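Side-chain contacts in protein HRI1 (Saccharomyces cerevisiae, PDB 3RBY), which is of unknown function and non-essential, but interacts with the protein HRR25 and may interact with SEC72: residues L159-E164 with G179-K184; G168-I173 with L236-I241. All coordinates share one frame; numbering follows the deposited sequence.

In the fold
Interactions 1 and 2 lie in the seven-stranded antiparallel sheet formed by the later part of the chain, with centres about 8 Å apart. Their segments alternate along the sequence: 159-164, 168-173, 179-184 and, much later, 236-241. Across the sheet the strands run 176-183, 166-173, 156-161, 236-244, so each contact spans one intervening strand, and the two spans overlap. Backbone pairs tie them together: F180 N lies 2.9 Å from L169 O and K160 O 2.7 Å from E239 N, both probable hydrogen bonds. The contacts thus add side-chain packing to a four-strand portion of the sheet in which the C-terminal strand joins three consecutive ones.

Interaction 1: L159-E164 with G179-K184; sequences LKVTDE and GFLSQK
V161 and L181 meet over the middle strand of a beta meander, in which strands 156-161, 166-173 and 176-183 follow one another antiparallel. Two antiparallel steps make the outer strands run the same way, and their touching end parts, 161 to 164 and 181 to 184, keep within 17° of each other past the strand ends. The CA atoms of V161 and L181 are 8.0 Å apart, closer than second neighbours of a flat sheet, consistent with a sheet curled toward this face; G168 of the middle strand pairs with V161 through the backbone.

The apolar contact is made by one methyl from each side, V161 CG2 to L181 CD1 at 3.7 Å. The CB of V161 is directed at the opposing strand, whereas that of L181 is not; chi1 of -179° sets L181 CG beside the carbonyl carbon, and chi2 of 56° turns CD1 to the valine. The side chains cross nearly at right angles, so they touch at methyls rather than lie alongside. I218 and W238 border the same pair, while F180, on the opposite sheet face, packs edge-to-face with W79.

Beyond the strands, K184 bends at chi2 and chi4 and forms a salt bridge with D167. D163 OD1 accepts from A165 N within the turn. Three consecutive antiparallel neighbours thus form the meander, with V161 and L181 packed on one face over G168.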
ATOM      1  N   LEU A 159     -25.522   9.305   5.153  1.00 32.77           N
ATOM      2  CA  LEU A 159     -26.584  10.307   5.055  1.00 33.51           C
ATOM      3  C   LEU A 159     -26.772  10.696   3.599  1.00 37.57           C
ATOM      4  O   LEU A 159     -25.810  10.776   2.822  1.00 33.19           O
ATOM      5  CB  LEU A 159     -26.308  11.546   5.904  1.00 34.76           C
ATOM      6  CG  LEU A 159     -26.415  11.367   7.423  1.00 37.88           C
ATOM      7  CD1 LEU A 159     -25.199  10.631   7.958  1.00 39.89           C
ATOM      8  CD2 LEU A 159     -26.531  12.716   8.095  1.00 34.40           C
ATOM      9  N   LYS A 160     -28.029  10.909   3.233  1.00 39.70           N
ATOM     10  CA  LYS A 160     -28.383  11.259   1.871  1.00 38.48           C
ATOM     11  C   LYS A 160     -29.230  12.527   1.866  1.00 39.30           C
ATOM     12  O   LYS A 160     -30.150  12.691   2.676  1.00 38.73           O
ATOM     13  CB  LYS A 160     -29.164  10.110   1.239  1.00 38.85           C
ATOM     14  CG  LYS A 160     -29.309  10.164  -0.276  1.00 38.91           C
ATOM     15  CD  LYS A 160     -29.949   8.843  -0.755  1.00 43.34           C
ATOM     16  CE  LYS A 160     -30.173   8.808  -2.273  1.00 45.69           C
ATOM     17  NZ  LYS A 160     -31.223   9.770  -2.711  1.00 49.53           N
ATOM     18  N   VAL A 161     -28.922  13.421   0.938  1.00 40.87           N
ATOM     19  CA  VAL A 161     -29.610  14.703   0.865  1.00 46.12           C
ATOM     20  C   VAL A 161     -31.047  14.503   0.431  1.00 49.13           C
ATOM     21  O   VAL A 161     -31.319  13.812  -0.568  1.00 46.09           O
ATOM     22  CB  VAL A 161     -28.898  15.685  -0.101  1.00 44.05           C
ATOM     23  CG1 VAL A 161     -29.894  16.442  -0.958  1.00 49.76           C
ATOM     24  CG2 VAL A 161     -28.056  16.651   0.686  1.00 45.72           C
ATOM     25  N   THR A 162     -31.965  15.140   1.157  1.00 48.83           N
ATOM     26  CA  THR A 162     -33.393  15.089   0.848  1.00 54.93           C
ATOM     27  C   THR A 162     -33.933  16.476   0.486  1.00 59.79           C
ATOM     28  O   THR A 162     -34.819  17.009   1.153  1.00 63.73           O
ATOM     29  CB  THR A 162     -34.206  14.524   2.028  1.00 50.26           C
ATOM     30  OG1 THR A 162     -34.088  15.400   3.156  1.00 50.30           O
ATOM     31  CG2 THR A 162     -33.699  13.142   2.410  1.00 44.90           C
ATOM     32  N   ASP A 163     -33.383  17.046  -0.582  1.00 57.07           N
ATOM     33  CA  ASP A 163     -33.759  18.359  -1.086  1.00 56.83           C
ATOM     34  C   ASP A 163     -33.842  18.211  -2.604  1.00 57.79           C
ATOM     35  O   ASP A 163     -33.077  17.447  -3.198  1.00 60.01           O
ATOM     36  CB  ASP A 163     -32.695  19.388  -0.693  1.00 59.53           C
ATOM     37  CG  ASP A 163     -33.087  20.807  -1.052  1.00 59.52           C
ATOM     38  OD1 ASP A 163     -33.153  21.121  -2.266  1.00 58.51           O
ATOM     39  OD2 ASP A 163     -33.317  21.611  -0.114  1.00 56.83           O
ATOM     40  N   GLU A 164     -34.785  18.894  -3.238  1.00 58.84           N
ATOM     41  CA  GLU A 164     -34.990  18.702  -4.668  1.00 57.72           C
ATOM     42  C   GLU A 164     -33.911  19.400  -5.482  1.00 62.03           C
ATOM     43  O   GLU A 164     -33.622  19.007  -6.611  1.00 63.78           O
ATOM     44  CB  GLU A 164     -36.383  19.189  -5.088  1.00 69.75           C
ATOM     45  CG  GLU A 164     -36.844  20.476  -4.396  1.00 71.45           C
ATOM     46  CD  GLU A 164     -37.956  21.207  -5.158  1.00 81.67           C
ATOM     47  OE1 GLU A 164     -38.048  22.447  -5.014  1.00 87.59           O
ATOM     48  OE2 GLU A 164     -38.734  20.556  -5.898  1.00 78.60           O
ATOM     49  N   GLY A 179     -17.694  12.736   1.653  1.00 37.27           N
ATOM     50  CA  GLY A 179     -18.992  13.252   1.275  1.00 37.39           C
ATOM     51  C   GLY A 179     -18.981  14.124   0.028  1.00 39.69           C
ATOM     52  O   GLY A 179     -17.942  14.673  -0.360  1.00 39.95           O
ATOM     53  N   PHE A 180     -20.145  14.239  -0.612  1.00 38.25           N
ATOM     54  CA  PHE A 180     -20.335  15.234  -1.660  1.00 39.70           C
ATOM     55  C   PHE A 180     -21.673  15.973  -1.501  1.00 37.54           C
ATOM     56  O   PHE A 180     -22.576  15.516  -0.789  1.00 38.60           O
ATOM     57  CB  PHE A 180     -20.188  14.618  -3.056  1.00 41.58           C
ATOM     58  CG  PHE A 180     -21.481  14.114  -3.652  1.00 40.44           C
ATOM     59  CD1 PHE A 180     -21.972  12.846  -3.334  1.00 37.19           C
ATOM     60  CD2 PHE A 180     -22.194  14.898  -4.553  1.00 41.75           C
ATOM     61  CE1 PHE A 180     -23.162  12.372  -3.888  1.00 37.54           C
ATOM     62  CE2 PHE A 180     -23.392  14.425  -5.123  1.00 42.72           C
ATOM     63  CZ  PHE A 180     -23.870  13.159  -4.786  1.00 42.15           C
ATOM     64  N   LEU A 181     -21.756  17.147  -2.121  1.00 41.48           N
ATOM     65  CA  LEU A 181     -22.997  17.917  -2.241  1.00 42.80           C
ATOM     66  C   LEU A 181     -22.944  18.643  -3.582  1.00 41.39           C
ATOM     67  O   LEU A 181     -22.035  19.429  -3.829  1.00 40.94           O
ATOM     68  CB  LEU A 181     -23.156  18.918  -1.087  1.00 43.14           C
ATOM     69  CG  LEU A 181     -24.433  19.781  -1.065  1.00 48.26           C
ATOM     70  CD1 LEU A 181     -25.703  18.893  -1.090  1.00 42.98           C
ATOM     71  CD2 LEU A 181     -24.447  20.736   0.140  1.00 38.23           C
ATOM     72  N   SER A 182     -23.893  18.348  -4.465  1.00 42.89           N
ATOM     73  CA  SER A 182     -23.922  18.987  -5.775  1.00 40.93           C
ATOM     74  C   SER A 182     -25.258  19.690  -6.033  1.00 50.63           C
ATOM     75  O   SER A 182     -26.318  19.241  -5.566  1.00 47.83           O
ATOM     76  CB  SER A 182     -23.637  17.972  -6.878  1.00 46.20           C
ATOM     77  OG  SER A 182     -24.715  17.067  -7.019  1.00 48.55           O
ATOM     78  N   GLN A 183     -25.198  20.806  -6.763  1.00 47.01           N
ATOM     79  CA  GLN A 183     -26.406  21.521  -7.167  1.00 50.70           C
ATOM     80  C   GLN A 183     -27.017  20.866  -8.393  1.00 51.47           C
ATOM     81  O   GLN A 183     -26.353  20.753  -9.427  1.00 49.31           O
ATOM     82  CB  GLN A 183     -26.094  22.964  -7.501  1.00 47.02           C
ATOM     83  CG  GLN A 183     -25.855  23.830  -6.303  1.00 49.89           C
ATOM     84  CD  GLN A 183     -25.402  25.208  -6.712  1.00 56.46           C
ATOM     85  OE1 GLN A 183     -25.269  25.497  -7.904  1.00 55.57           O
ATOM     86  NE2 GLN A 183     -25.166  26.071  -5.731  1.00 52.53           N
ATOM     87  N   LYS A 184     -28.267  20.432  -8.276  1.00 54.12           N
ATOM     88  CA  LYS A 184     -28.945  19.722  -9.357  1.00 59.33           C
ATOM     89  C   LYS A 184     -28.866  20.459 -10.691  1.00 61.95           C
ATOM     90  O   LYS A 184     -28.408  19.903 -11.688  1.00 62.26           O
ATOM     91  CB  LYS A 184     -30.406  19.453  -8.988  1.00 55.77           C
ATOM     92  CG  LYS A 184     -30.604  18.236  -8.102  1.00 58.30           C
ATOM     93  CD  LYS A 184     -31.847  17.459  -8.499  1.00 55.31           C
ATOM     94  CE  LYS A 184     -32.318  16.559  -7.369  1.00 57.19           C
ATOM     95  NZ  LYS A 184     -32.210  15.118  -7.726  1.00 63.64           N
TER

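Interaction 2: G168-I173 with L236-I241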
ATOM      1  N   GLY A 168     -26.600  14.708  -2.743  1.00 42.76           N
ATOM      2  CA  GLY A 168     -25.579  14.624  -1.715  1.00 40.22           C
ATOM      3  C   GLY A 168     -25.538  13.312  -0.952  1.00 41.89           C
ATOM      4  O   GLY A 168     -26.581  12.725  -0.646  1.00 37.60           O
ATOM      5  N   LEU A 169     -24.323  12.862  -0.627  1.00 40.98           N
ATOM      6  CA  LEU A 169     -24.108  11.609   0.092  1.00 35.22           C
ATOM      7  C   LEU A 169     -22.911  11.794   1.014  1.00 39.33           C
ATOM      8  O   LEU A 169     -21.851  12.260   0.580  1.00 39.17           O
ATOM      9  CB  LEU A 169     -23.770  10.506  -0.908  1.00 34.16           C
ATOM     10  CG  LEU A 169     -24.459   9.139  -0.910  1.00 40.11           C
ATOM     11  CD1 LEU A 169     -23.436   8.036  -1.049  1.00 35.71           C
ATOM     12  CD2 LEU A 169     -25.333   8.927   0.311  1.00 36.27           C
ATOM     13  N   VAL A 170     -23.062  11.432   2.279  1.00 40.53           N
ATOM     14  CA  VAL A 170     -21.918  11.371   3.180  1.00 36.48           C
ATOM     15  C   VAL A 170     -21.801   9.941   3.702  1.00 37.86           C
ATOM     16  O   VAL A 170     -22.791   9.350   4.144  1.00 37.17           O
ATOM     17  CB  VAL A 170     -22.038  12.393   4.327  1.00 37.23           C
ATOM     18  CG1 VAL A 170     -20.911  12.206   5.346  1.00 40.63           C
ATOM     19  CG2 VAL A 170     -21.983  13.791   3.760  1.00 41.65           C
ATOM     20  N   ILE A 171     -20.604   9.369   3.601  1.00 40.74           N
ATOM     21  CA  ILE A 171     -20.372   7.987   4.029  1.00 34.34           C
ATOM     22  C   ILE A 171     -19.331   7.955   5.137  1.00 37.52           C
ATOM     23  O   ILE A 171     -18.178   8.380   4.938  1.00 33.60           O
ATOM     24  CB  ILE A 171     -19.938   7.084   2.844  1.00 36.14           C
ATOM     25  CG1 ILE A 171     -21.079   6.971   1.833  1.00 34.30           C
ATOM     26  CG2 ILE A 171     -19.520   5.700   3.350  1.00 34.51           C
ATOM     27  CD1 ILE A 171     -20.717   6.235   0.572  1.00 34.87           C
ATOM     28  N   VAL A 172     -19.758   7.470   6.307  1.00 35.39           N
ATOM     29  CA  VAL A 172     -18.924   7.426   7.501  1.00 35.15           C
ATOM     30  C   VAL A 172     -18.464   5.983   7.779  1.00 40.03           C
ATOM     31  O   VAL A 172     -19.274   5.115   8.146  1.00 36.54           O
ATOM     32  CB  VAL A 172     -19.696   7.985   8.745  1.00 36.19           C
ATOM     33  CG1 VAL A 172     -18.815   7.999   9.994  1.00 32.00           C
ATOM     34  CG2 VAL A 172     -20.216   9.386   8.480  1.00 34.32           C
ATOM     35  N   ILE A 173     -17.167   5.729   7.618  1.00 35.54           N
ATOM     36  CA  ILE A 173     -16.612   4.427   7.975  1.00 35.88           C
ATOM     37  C   ILE A 173     -15.517   4.553   9.037  1.00 39.24           C
ATOM     38  O   ILE A 173     -14.415   5.095   8.783  1.00 34.57           O
ATOM     39  CB  ILE A 173     -16.061   3.689   6.755  1.00 37.38           C
ATOM     40  CG1 ILE A 173     -17.124   3.658   5.647  1.00 38.27           C
ATOM     41  CG2 ILE A 173     -15.616   2.271   7.151  1.00 37.56           C
ATOM     42  CD1 ILE A 173     -16.661   2.956   4.387  1.00 39.75           C
ATOM     43  N   LEU A 236     -30.215  22.766   4.902  1.00 50.75           N
ATOM     44  CA  LEU A 236     -30.204  21.561   4.062  1.00 49.61           C
ATOM     45  C   LEU A 236     -30.510  20.293   4.880  1.00 47.11           C
ATOM     46  O   LEU A 236     -29.843  19.997   5.885  1.00 44.46           O
ATOM     47  CB  LEU A 236     -28.869  21.407   3.342  1.00 44.87           C
ATOM     48  CG  LEU A 236     -28.906  21.275   1.813  1.00 49.08           C
ATOM     49  CD1 LEU A 236     -28.131  20.065   1.363  1.00 45.35           C
ATOM     50  CD2 LEU A 236     -30.319  21.219   1.258  1.00 49.98           C
ATOM     51  N   ASN A 237     -31.532  19.556   4.449  1.00 47.77           N
ATOM     52  CA  ASN A 237     -31.934  18.325   5.126  1.00 44.01           C
ATOM     53  C   ASN A 237     -31.243  17.098   4.549  1.00 43.23           C
ATOM     54  O   ASN A 237     -31.109  16.947   3.333  1.00 44.66           O
ATOM     55  CB  ASN A 237     -33.444  18.144   5.066  1.00 47.66           C
ATOM     56  CG  ASN A 237     -34.185  19.203   5.852  1.00 54.97           C
ATOM     57  OD1 ASN A 237     -33.580  19.956   6.615  1.00 52.29           O
ATOM     58  ND2 ASN A 237     -35.502  19.264   5.678  1.00 52.31           N
ATOM     59  N   TRP A 238     -30.782  16.239   5.442  1.00 42.10           N
ATOM     60  CA  TRP A 238     -30.248  14.957   5.046  1.00 41.50           C
ATOM     61  C   TRP A 238     -31.006  13.912   5.816  1.00 41.57           C
ATOM     62  O   TRP A 238     -31.440  14.170   6.943  1.00 41.80           O
ATOM     63  CB  TRP A 238     -28.777  14.851   5.419  1.00 38.27           C
ATOM     64  CG  TRP A 238     -27.934  15.875   4.756  1.00 41.83           C
ATOM     65  CD1 TRP A 238     -27.944  17.229   4.982  1.00 37.23           C
ATOM     66  CD2 TRP A 238     -26.943  15.637   3.754  1.00 37.12           C
ATOM     67  NE1 TRP A 238     -27.020  17.847   4.166  1.00 38.74           N
ATOM     68  CE2 TRP A 238     -26.388  16.893   3.407  1.00 40.81           C
ATOM     69  CE3 TRP A 238     -26.472  14.489   3.114  1.00 36.81           C
ATOM     70  CZ2 TRP A 238     -25.374  17.023   2.450  1.00 37.34           C
ATOM     71  CZ3 TRP A 238     -25.475  14.614   2.157  1.00 36.64           C
ATOM     72  CH2 TRP A 238     -24.934  15.877   1.834  1.00 39.15           C
ATOM     73  N   GLU A 239     -31.137  12.732   5.215  1.00 39.32           N
ATOM     74  CA  GLU A 239     -31.718  11.577   5.881  1.00 40.78           C
ATOM     75  C   GLU A 239     -30.615  10.553   6.157  1.00 33.07           C
ATOM     76  O   GLU A 239     -29.795  10.256   5.278  1.00 37.29           O
ATOM     77  CB  GLU A 239     -32.810  10.956   4.995  1.00 38.11           C
ATOM     78  CG  GLU A 239     -33.679   9.918   5.708  1.00 46.44           C
ATOM     79  CD  GLU A 239     -34.507   9.064   4.742  1.00 53.88           C
ATOM     80  OE1 GLU A 239     -35.019   7.997   5.178  1.00 52.65           O
ATOM     81  OE2 GLU A 239     -34.633   9.453   3.547  1.00 50.71           O
ATOM     82  N   VAL A 240     -30.578  10.031   7.377  1.00 35.59           N
ATOM     83  CA  VAL A 240     -29.693   8.913   7.707  1.00 37.09           C
ATOM     84  C   VAL A 240     -30.272   7.638   7.098  1.00 36.45           C
ATOM     85  O   VAL A 240     -31.234   7.075   7.636  1.00 36.76           O
ATOM     86  CB  VAL A 240     -29.607   8.692   9.225  1.00 36.80           C
ATOM     87  CG1 VAL A 240     -28.829   7.401   9.517  1.00 37.17           C
ATOM     88  CG2 VAL A 240     -28.969   9.898   9.923  1.00 31.63           C
ATOM     89  N   ILE A 241     -29.709   7.171   5.988  1.00 34.90           N
ATOM     90  CA  ILE A 241     -30.276   5.984   5.323  1.00 34.41           C
ATOM     91  C   ILE A 241     -29.589   4.684   5.743  1.00 33.24           C
ATOM     92  O   ILE A 241     -29.976   3.580   5.322  1.00 35.41           O
ATOM     93  CB  ILE A 241     -30.239   6.126   3.796  1.00 29.29           C
ATOM     94  CG1 ILE A 241     -28.780   6.125   3.308  1.00 32.45           C
ATOM     95  CG2 ILE A 241     -30.964   7.398   3.368  1.00 32.09           C
ATOM     96  CD1 ILE A 241     -28.608   6.099   1.770  1.00 31.25           C
TER
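G168 and W238 face each other across one intervening strand, their CA atoms 8.2 Å apart, while the axes of segments 168-173 and 236-241 approach to 8.7 Å and cross at -47°. The strand between them, 156-161, pairs with both through its backbone, and the large angle reflects the twist built up over three strands.

The indole of W238 bridges this interval. Its CG stands anti to the carbonyl carbon (chi1 -61°), and the six-membered ring arrives with CZ3 and CH2 in front. CZ3 lies 3.4 Å from G168 C, approached obliquely, and 3.5 Å from L169 N, which sits at the ring edge near its plane. CH2 comes to 3.8 Å from G168 CA. A CB on G168 would point toward W238 and collide with CH2, so the absent side chain is what lets CZ3 and CH2 come close to the backbone of G168. V170 CG2 adds an oblique apolar contact to CZ3 at 3.9 Å, its side chain crossing that of the tryptophan nearly at a right angle.

At the other end of the indole, NE1 donates to K217 O, fixing the ring's rotation and satisfying a buried polar atom. An alanine in place of W238 would probably leave K217 O without that donor and open a gap beside G168 and V170. More loosely, L169 CD2 and I241 CD1 stand 4.6 Å apart. The rim of the indole is thus set against a glycine backbone two strands away, in an antiparallel sheet whose twist and curl are consistent with the beta-barrel character of this protein.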